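Local atomic coordinates of tryparedoxin (Leishmania major, PDB entry 3S9F), a protein that probably acts as a thioredoxin-fold disulfide reductase, passing electrons through a redox-active cysteine pair in the parasite's peroxide detoxification pathway. Residues 49-55 against 82-88; 129-133 against 144-148. All coordinates share one frame; numbering follows the deposited sequence.

Contact 1 of 2, residues 49-55 against 82-88; sequences KTVFFYF and NFEIILA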
loop_
_atom_site.group_PDB
_atom_site.type_symbol
_atom_site.label_atom_id
_atom_site.label_comp_id
_atom_site.label_asym_id
_atom_site.label_seq_id
_atom_site.Cartn_x
_atom_site.Cartn_y
_atom_site.Cartn_z
ATOM N N LYS A 49 18.343 -1.007 3.201
ATOM C CA LYS A 49 18.804 -1.856 2.101
ATOM C C LYS A 49 18.582 -1.192 0.724
ATOM O O LYS A 49 17.862 -0.194 0.602
ATOM C CB LYS A 49 18.070 -3.209 2.143
ATOM C CG LYS A 49 18.283 -4.020 3.421
ATOM C CD LYS A 49 17.463 -5.307 3.439
ATOM C CE LYS A 49 17.965 -6.257 4.518
ATOM N NZ LYS A 49 17.183 -7.523 4.565
ATOM N N THR A 50 19.192 -1.745 -0.323
ATOM C CA THR A 50 18.728 -1.448 -1.671
ATOM C C THR A 50 17.626 -2.471 -1.887
ATOM O O THR A 50 17.795 -3.628 -1.509
ATOM C CB THR A 50 19.840 -1.678 -2.726
ATOM O OG1 THR A 50 20.925 -0.785 -2.452
ATOM C CG2 THR A 50 19.331 -1.388 -4.119
ATOM N N VAL A 51 16.485 -2.044 -2.437
ATOM C CA VAL A 51 15.382 -2.974 -2.677
ATOM C C VAL A 51 15.114 -2.973 -4.176
ATOM O O VAL A 51 15.103 -1.919 -4.792
ATOM C CB VAL A 51 14.084 -2.588 -1.862
ATOM C CG1 VAL A 51 12.871 -3.399 -2.358
ATOM C CG2 VAL A 51 14.260 -2.827 -0.356
ATOM N N PHE A 52 14.886 -4.150 -4.757
ATOM C CA PHE A 52 14.582 -4.252 -6.173
ATOM C C PHE A 52 13.164 -4.741 -6.344
ATOM O O PHE A 52 12.740 -5.648 -5.640
ATOM C CB PHE A 52 15.503 -5.278 -6.845
ATOM C CG PHE A 52 16.917 -4.839 -6.920
ATOM C CD1 PHE A 52 17.817 -5.141 -5.892
ATOM C CD2 PHE A 52 17.367 -4.142 -8.028
ATOM C CE1 PHE A 52 19.155 -4.728 -5.972
ATOM C CE2 PHE A 52 18.701 -3.732 -8.116
ATOM C CZ PHE A 52 19.586 -4.024 -7.079
ATOM N N PHE A 53 12.432 -4.134 -7.269
ATOM C CA PHE A 53 11.210 -4.771 -7.780
ATOM C C PHE A 53 11.595 -5.571 -9.018
ATOM O O PHE A 53 12.246 -5.046 -9.923
ATOM C CB PHE A 53 10.157 -3.733 -8.153
ATOM C CG PHE A 53 9.547 -3.046 -6.974
ATOM C CD1 PHE A 53 8.793 -3.767 -6.051
ATOM C CD2 PHE A 53 9.728 -1.677 -6.788
ATOM C CE1 PHE A 53 8.214 -3.135 -4.968
ATOM C CE2 PHE A 53 9.153 -1.034 -5.694
ATOM C CZ PHE A 53 8.410 -1.764 -4.782
ATOM N N TYR A 54 11.211 -6.850 -9.064
ATOM C CA TYR A 54 11.549 -7.686 -10.208
ATOM C C TYR A 54 10.249 -7.974 -10.941
ATOM O O TYR A 54 9.354 -8.624 -10.389
ATOM C CB TYR A 54 12.160 -9.013 -9.725
ATOM C CG TYR A 54 12.537 -9.977 -10.824
ATOM C CD1 TYR A 54 12.261 -11.341 -10.696
ATOM C CD2 TYR A 54 13.194 -9.530 -11.982
ATOM C CE1 TYR A 54 12.616 -12.258 -11.739
ATOM C CE2 TYR A 54 13.541 -10.415 -13.008
ATOM C CZ TYR A 54 13.264 -11.771 -12.861
ATOM O OH TYR A 54 13.620 -12.625 -13.877
ATOM N N PHE A 55 10.139 -7.451 -12.159
ATOM C CA PHE A 55 8.938 -7.631 -12.996
ATOM C C PHE A 55 9.199 -8.800 -13.909
ATOM O O PHE A 55 10.132 -8.769 -14.709
ATOM C CB PHE A 55 8.679 -6.344 -13.807
ATOM C CG PHE A 55 8.424 -5.116 -12.931
ATOM C CD1 PHE A 55 9.499 -4.372 -12.394
ATOM C CD2 PHE A 55 7.133 -4.743 -12.617
ATOM C CE1 PHE A 55 9.269 -3.266 -11.568
ATOM C CE2 PHE A 55 6.869 -3.634 -11.808
ATOM C CZ PHE A 55 7.958 -2.875 -11.271
ATOM N N ASN A 82 23.727 -6.265 0.961
ATOM C CA ASN A 82 22.616 -5.627 1.687
ATOM C C ASN A 82 21.419 -5.237 0.795
ATOM O O ASN A 82 21.014 -4.068 0.737
ATOM C CB ASN A 82 23.128 -4.407 2.481
ATOM C CG ASN A 82 22.121 -3.908 3.495
ATOM O OD1 ASN A 82 21.423 -4.698 4.130
ATOM N ND2 ASN A 82 22.013 -2.583 3.627
ATOM N N PHE A 83 20.870 -6.207 0.076
ATOM C CA PHE A 83 19.702 -5.904 -0.764
ATOM C C PHE A 83 18.584 -6.927 -0.596
ATOM O O PHE A 83 18.807 -8.018 -0.066
ATOM C CB PHE A 83 20.092 -5.697 -2.245
ATOM C CG PHE A 83 20.605 -6.935 -2.946
ATOM C CD1 PHE A 83 21.974 -7.155 -3.087
ATOM C CD2 PHE A 83 19.714 -7.848 -3.541
ATOM C CE1 PHE A 83 22.472 -8.284 -3.765
ATOM C CE2 PHE A 83 20.200 -8.995 -4.218
ATOM C CZ PHE A 83 21.578 -9.214 -4.327
ATOM N N GLU A 84 17.372 -6.532 -0.989
ATOM C CA GLU A 84 16.230 -7.439 -1.016
ATOM C C GLU A 84 15.581 -7.384 -2.384
ATOM O O GLU A 84 15.742 -6.402 -3.118
ATOM C CB GLU A 84 15.225 -7.078 0.110
ATOM C CG GLU A 84 14.058 -8.061 0.274
ATOM C CD GLU A 84 14.522 -9.494 0.464
ATOM O OE1 GLU A 84 14.703 -9.906 1.635
ATOM O OE2 GLU A 84 14.727 -10.203 -0.549
ATOM N N ILE A 85 14.865 -8.445 -2.754
ATOM C CA ILE A 85 14.138 -8.420 -4.020
ATOM C C ILE A 85 12.678 -8.698 -3.745
ATOM O O ILE A 85 12.337 -9.567 -2.912
ATOM C CB ILE A 85 14.705 -9.401 -5.070
ATOM C CG1 ILE A 85 16.157 -9.000 -5.426
ATOM C CG2 ILE A 85 13.856 -9.362 -6.368
ATOM C CD1 ILE A 85 16.831 -9.955 -6.407
ATOM N N ILE A 86 11.817 -7.948 -4.431
ATOM C CA ILE A 86 10.379 -8.164 -4.325
ATOM C C ILE A 86 9.816 -8.469 -5.699
ATOM O O ILE A 86 9.886 -7.627 -6.599
ATOM C CB ILE A 86 9.646 -6.902 -3.766
ATOM C CG1 ILE A 86 10.187 -6.535 -2.380
ATOM C CG2 ILE A 86 8.107 -7.167 -3.739
ATOM C CD1 ILE A 86 9.734 -5.151 -1.852
ATOM N N LEU A 87 9.258 -9.660 -5.872
ATOM C CA LEU A 87 8.568 -10.009 -7.129
ATOM C C LEU A 87 7.335 -9.136 -7.364
ATOM O O LEU A 87 6.515 -8.967 -6.461
ATOM C CB LEU A 87 8.175 -11.495 -7.125
ATOM C CG LEU A 87 7.377 -11.952 -8.357
ATOM C CD1 LEU A 87 8.252 -11.895 -9.646
ATOM C CD2 LEU A 87 6.860 -13.372 -8.112
ATOM N N ALA A 88 7.252 -8.552 -8.574
ATOM C CA ALA A 88 6.071 -7.812 -9.019
ATOM C C ALA A 88 5.615 -8.548 -10.272
ATOM O O ALA A 88 6.032 -8.240 -11.408
ATOM C CB ALA A 88 6.431 -6.359 -9.304
HETATM O O HOH W 1 14.388 -7.970 3.733
HETATM O O HOH W 2 22.648 -2.156 -0.661
#

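Contact 2 of 2, residues 129-133 against 144-148; sequences IPTLI and TTRAR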
loop_
_atom_site.group_PDB
_atom_site.type_symbol
_atom_site.label_atom_id
_atom_site.label_comp_id
_atom_site.label_asym_id
_atom_site.label_seq_id
_atom_site.Cartn_x
_atom_site.Cartn_y
_atom_site.Cartn_z
ATOM N N ILE A 129 9.449 -7.358 -19.973
ATOM C CA ILE A 129 9.996 -8.134 -18.868
ATOM C C ILE A 129 11.018 -9.125 -19.457
ATOM O O ILE A 129 10.962 -9.415 -20.649
ATOM C CB ILE A 129 8.879 -8.835 -18.042
ATOM C CG1 ILE A 129 7.923 -9.639 -18.947
ATOM C CG2 ILE A 129 8.113 -7.808 -17.189
ATOM C CD1 ILE A 129 6.988 -10.556 -18.134
ATOM N N PRO A 130 11.982 -9.608 -18.646
ATOM C CA PRO A 130 12.268 -9.285 -17.242
ATOM C C PRO A 130 12.850 -7.884 -17.080
ATOM O O PRO A 130 13.632 -7.433 -17.928
ATOM C CB PRO A 130 13.313 -10.326 -16.840
ATOM C CG PRO A 130 14.039 -10.658 -18.130
ATOM C CD PRO A 130 12.990 -10.516 -19.234
ATOM N N THR A 131 12.415 -7.186 -16.038
ATOM C CA THR A 131 12.957 -5.859 -15.712
ATOM C C THR A 131 13.228 -5.820 -14.219
ATOM O O THR A 131 12.424 -6.317 -13.417
ATOM C CB THR A 131 11.993 -4.711 -16.126
ATOM O OG1 THR A 131 11.934 -4.632 -17.564
ATOM C CG2 THR A 131 12.493 -3.354 -15.602
ATOM N N LEU A 132 14.366 -5.237 -13.853
ATOM C CA LEU A 132 14.735 -5.100 -12.458
ATOM C C LEU A 132 14.993 -3.611 -12.154
ATOM O O LEU A 132 15.823 -2.971 -12.809
ATOM C CB LEU A 132 15.968 -5.996 -12.212
ATOM C CG LEU A 132 16.462 -6.537 -10.886
ATOM C CD1 LEU A 132 15.392 -7.321 -10.121
ATOM C CD2 LEU A 132 17.695 -7.431 -11.188
ATOM N N ILE A 133 14.241 -3.081 -11.187
ATOM C CA ILE A 133 14.278 -1.673 -10.804
ATOM C C ILE A 133 14.778 -1.656 -9.371
ATOM O O ILE A 133 14.147 -2.226 -8.479
ATOM C CB ILE A 133 12.871 -1.011 -10.850
ATOM C CG1 ILE A 133 12.189 -1.124 -12.232
ATOM C CG2 ILE A 133 12.969 0.501 -10.431
ATOM C CD1 ILE A 133 12.862 -0.357 -13.333
ATOM N N THR A 144 18.642 2.273 -9.828
ATOM C CA THR A 144 18.935 1.667 -11.130
ATOM C C THR A 144 17.679 1.163 -11.846
ATOM O O THR A 144 16.786 0.582 -11.225
ATOM C CB THR A 144 19.992 0.532 -10.980
ATOM O OG1 THR A 144 20.292 -0.036 -12.257
ATOM C CG2 THR A 144 19.519 -0.577 -9.999
ATOM N N THR A 145 17.602 1.398 -13.149
ATOM C CA THR A 145 16.521 0.827 -13.962
ATOM C C THR A 145 17.064 -0.179 -14.988
ATOM O O THR A 145 16.299 -0.731 -15.777
ATOM C CB THR A 145 15.718 1.918 -14.676
ATOM O OG1 THR A 145 16.584 2.619 -15.578
ATOM C CG2 THR A 145 15.140 2.909 -13.648
ATOM N N ARG A 146 18.375 -0.422 -14.959
ATOM C CA ARG A 146 19.051 -1.242 -15.974
ATOM C C ARG A 146 19.698 -2.498 -15.385
ATOM O O ARG A 146 20.595 -3.097 -15.998
ATOM C CB ARG A 146 20.142 -0.390 -16.649
ATOM C CG ARG A 146 21.141 0.208 -15.608
ATOM C CD ARG A 146 22.252 1.068 -16.220
ATOM N NE ARG A 146 23.509 0.328 -16.355
ATOM C CZ ARG A 146 24.632 0.585 -15.685
ATOM N NH1 ARG A 146 24.704 1.593 -14.822
ATOM N NH2 ARG A 146 25.707 -0.167 -15.896
ATOM N N ALA A 147 19.249 -2.904 -14.201
ATOM C CA ALA A 147 19.934 -3.951 -13.467
ATOM C C ALA A 147 19.802 -5.329 -14.139
ATOM O O ALA A 147 20.684 -6.159 -13.978
ATOM C CB ALA A 147 19.444 -3.998 -12.034
ATOM N N ARG A 148 18.725 -5.549 -14.901
ATOM C CA ARG A 148 18.577 -6.832 -15.658
ATOM C C ARG A 148 19.757 -6.984 -16.627
ATOM O O ARG A 148 20.461 -8.004 -16.581
ATOM C CB ARG A 148 17.229 -6.918 -16.398
ATOM C CG ARG A 148 17.008 -8.224 -17.184
ATOM C CD ARG A 148 17.816 -8.221 -18.483
ATOM N NE ARG A 148 17.619 -9.436 -19.259
ATOM C CZ ARG A 148 16.737 -9.538 -20.250
ATOM N NH1 ARG A 148 15.985 -8.496 -20.572
ATOM N NH2 ARG A 148 16.606 -10.680 -20.915
#

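Contact 1 of 2, residues 49-55 against 82-88
The carbonyl oxygen of Asn82 is gripped twice: Thr50 N donates to Asn82 O at 3.1 Å in the carbonyl plane, and a water that also binds Thr50 OG1 donates to it as well. From here strands 50-55 and 83-88 run parallel, held by a ladder that ends with Ala88 N to Tyr54 O, 2.8 Å and nearly straight at 174°. Phe52 turns its ring edge toward the face of Phe83 in an offset edge-to-face pair, centroids 5.7 Å apart and planes at 87°. Phe83 reaches this place with CG between its own N and carbonyl carbon (chi1 67°). On the other face of the sheet, Val51 CG1 meets Ile86 CD1 at 3.6 Å, and Ala88 CB sits over the Phe55 ring. Glu84 OE2 takes the N-H of Ile85 and the hydroxyl of Tyr74, while a water bridges Glu84 OE1 and Lys49 NZ, opposite charges that stand 4.5 Å apart, beyond a salt bridge. The strands belong to the beta-alpha-beta unit of the thioredoxin fold. Helix 61-77 covers the Tyr54 and Ile85 face, helix 114-123 packs on Phe53 and Phe55, and strand 131-136 flanks strand 50-56.

Contact 2 of 2, residues 129-133 against 144-148
Pro130 and Arg148 meet where the cis-proline loop of the thioredoxin fold leads into strand 131-136 and lies beside the start of helix 147-153. The peptide bond before Pro130 is cis, as in thioredoxins generally, and the Pro130 ring also touches Cys63 of the Cys60-Cys63 pair, which can form a disulfide.

Apolar packing joins the middle of the strand to the helix start. Leu132 points toward the helix start, and its CD2 lies 3.9 Å from Ala147 CB; the CB of Leu132 also touches that methyl. Its CD1 branch turns to Tyr54, and the side chain also touches Leu70 of helix 61-77, so the leucine lies between that helix and helix 147-153. Farther along the strand, the terminal CD1 of Ile133 comes to 3.9 Å from Thr145 CB, the two side chains meeting at a slant. Thr145 OG1 is bonded to Asp164 in the C-terminal part of the chain.

Polar contact between the segments is limited to a CA-H...O approach, Ile133 CA to Thr144 O at 3.4 Å, whereas Leu132 O is buried here without a hydrogen-bonding partner in the model. Within 144-148, Arg146 occupies the N-cap position, and its backbone N makes a weak bond of 3.3 Å to Thr144 OG1, an oxygen that is also bonded to Trp162 O.

The last group is the arginine over the proline. In the deposited conformer described here, one of two, Arg148 leaves the helix with CG anti to its N (chi1 -179°) and then bends at chi2 (-76°), which carries the chain back over Pro130. Its CG passes 3.5 Å from Pro130 O, and in this conformer Pro130 CG lies over the centre of one face of the guanidinium, 3.6 Å from Arg148 CZ.

After helix 23-30 and strands 34-36 and 39-41, the chain lays down strand 50-56, passes the Cys60-Cys63 pair into helix 61-77 and returns in strand 83-89, where contact 1 closes the crossover. It then runs through helix 94-101, strand 107-108 and helix 114-123 before contact 2 opens at 129-133. Strand 142-144 turns back beside that strand, and contact 2 closes this shorter loop at the start of helix 147-153. The two loops follow in series and neither crosses the other. They share one sheet: strand 131-136 runs antiparallel to strand 50-56, with Phe53 N probably bonded to Ile133 O and Phe55 N to Thr131 O, so the C-terminal helix is tied to the central parallel pair.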